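Local atomic coordinates of peptidase M3B, oligoendopeptidase F (Enterococcus faecium, PDB entry 2QR4), a protein that probably hydrolyses peptide bonds in oligopeptides as a zinc-dependent metalloendopeptidase of family M3. Residues Ser78-Phe81 and Ser82-Ser85. Numbering follows the deposited sequence.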
loop_
_atom_site.group_PDB
_atom_site.type_symbol
_atom_site.label_atom_id
_atom_site.label_comp_id
_atom_site.label_asym_id
_atom_site.label_seq_id
_atom_site.Cartn_x
_atom_site.Cartn_y
_atom_site.Cartn_z
ATOM N N SER A 78 -10.263 -10.054 -7.115
ATOM C CA SER A 78 -10.239 -8.595 -6.961
ATOM C C SER A 78 -10.370 -7.889 -8.299
ATOM O O SER A 78 -11.140 -6.940 -8.414
ATOM C CB SER A 78 -9.000 -8.106 -6.210
ATOM O OG SER A 78 -8.997 -8.649 -4.901
ATOM N N SER A 79 -9.638 -8.355 -9.314
ATOM C CA SER A 79 -9.745 -7.754 -10.648
ATOM C C SER A 79 -11.173 -7.837 -11.166
ATOM O O SER A 79 -11.686 -6.865 -11.687
ATOM C CB SER A 79 -8.809 -8.424 -11.654
ATOM O OG SER A 79 -7.482 -8.349 -11.216
ATOM N N LEU A 80 -11.798 -9.005 -11.015
ATOM C CA LEU A 80 -13.178 -9.228 -11.465
ATOM C C LEU A 80 -14.105 -8.250 -10.764
ATOM O O LEU A 80 -14.956 -7.639 -11.397
ATOM C CB LEU A 80 -13.636 -10.644 -11.107
ATOM C CG LEU A 80 -14.581 -11.482 -11.985
ATOM C CD1 LEU A 80 -15.538 -12.213 -11.091
ATOM C CD2 LEU A 80 -15.333 -10.681 -13.025
ATOM N N PHE A 81 -13.928 -8.108 -9.451
ATOM C CA PHE A 81 -14.781 -7.232 -8.649
ATOM C C PHE A 81 -14.700 -5.782 -9.118
ATOM O O PHE A 81 -15.727 -5.146 -9.360
ATOM C CB PHE A 81 -14.417 -7.323 -7.173
ATOM C CG PHE A 81 -15.468 -6.773 -6.261
ATOM C CD1 PHE A 81 -16.797 -7.159 -6.398
ATOM C CD2 PHE A 81 -15.138 -5.876 -5.265
ATOM C CE1 PHE A 81 -17.778 -6.654 -5.554
ATOM C CE2 PHE A 81 -16.115 -5.369 -4.411
ATOM C CZ PHE A 81 -17.432 -5.760 -4.552
ATOM N N SER A 82 -13.484 -5.265 -9.256
ATOM C CA SER A 82 -13.309 -3.903 -9.772
ATOM C C SER A 82 -13.838 -3.765 -11.193
ATOM O O SER A 82 -14.441 -2.756 -11.531
ATOM C CB SER A 82 -11.849 -3.425 -9.683
ATOM O OG SER A 82 -10.955 -4.404 -10.168
ATOM N N LYS A 83 -13.650 -4.792 -12.011
ATOM C CA LYS A 83 -14.144 -4.734 -13.370
ATOM C C LYS A 83 -15.675 -4.627 -13.377
ATOM O O LYS A 83 -16.245 -3.803 -14.099
ATOM C CB LYS A 83 -13.694 -5.950 -14.174
ATOM C CG LYS A 83 -14.172 -5.889 -15.617
ATOM C CD LYS A 83 -13.551 -6.962 -16.498
ATOM C CE LYS A 83 -14.323 -8.269 -16.417
ATOM N NZ LYS A 83 -13.738 -9.302 -17.310
ATOM N N VAL A 84 -16.326 -5.451 -12.557
ATOM C CA VAL A 84 -17.777 -5.441 -12.412
ATOM C C VAL A 84 -18.284 -4.136 -11.787
ATOM O O VAL A 84 -19.228 -3.529 -12.286
ATOM C CB VAL A 84 -18.260 -6.653 -11.565
ATOM C CG1 VAL A 84 -19.701 -6.465 -11.133
ATOM C CG2 VAL A 84 -18.116 -7.937 -12.356
ATOM N N SER A 85 -17.656 -3.714 -10.697
ATOM C CA SER A 85 -18.023 -2.477 -10.021
ATOM C C SER A 85 -17.910 -1.309 -10.970
ATOM O O SER A 85 -18.780 -0.445 -11.008
ATOM C CB SER A 85 -17.120 -2.227 -8.819
ATOM O OG SER A 85 -17.358 -3.184 -7.807
#
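With its hydroxyl beside the backbone N and opposite the carbonyl carbon (chi1 -68°), Ser-85 turns OG back along the helix to Phe-81, whose ring is placed by the trans torsion of its own side chain (chi1 -164°). The hydroxyl does two things there. Ser-85 OG donates to Phe-81 O at 3.0 Å, arriving well above the carbonyl plane, and it lies over the centre of one face of the Phe-81 ring, 4.0 Å from its plane. Phe-81 O also receives the main-chain bond from Ser-85 N at 2.7 Å, so one carbonyl oxygen is gripped by the amide and the hydroxyl of the same residue. One turn earlier, Ser-82 OG sits close to both Ser-78 O (3.1 Å) and Ser-79 O (3.0 Å) and has a weak outside partner in Glu-144 of helix 143-160. Both carbonyls already accept i+4 bonds, from Ser-82 N and Lys-83 N respectively. On another side of the helix, the side chains of Leu-80 and Val-84 run alongside each other in the same direction, CD2 of the leucine meeting CG2 of the valine at 4.0 Å. Lys-83 instead carries its chain, bent at chi3, off the contact and hydrogen-bonds through NZ to Ser-16 OG. Beyond the turn, Phe-81 stacks on Tyr-54 of helix 33-63, where Val-84 also touches Thr-50. The contact thus spans successive turns of helix 68-87 in an all-helical region, joining apolar packing against a neighbouring helix to serine hydroxyls folded back on their own backbone. Such intrahelical bonding gives the hydroxyl proton of Ser-85 an acceptor within its own helix, even where it sits against an aromatic face.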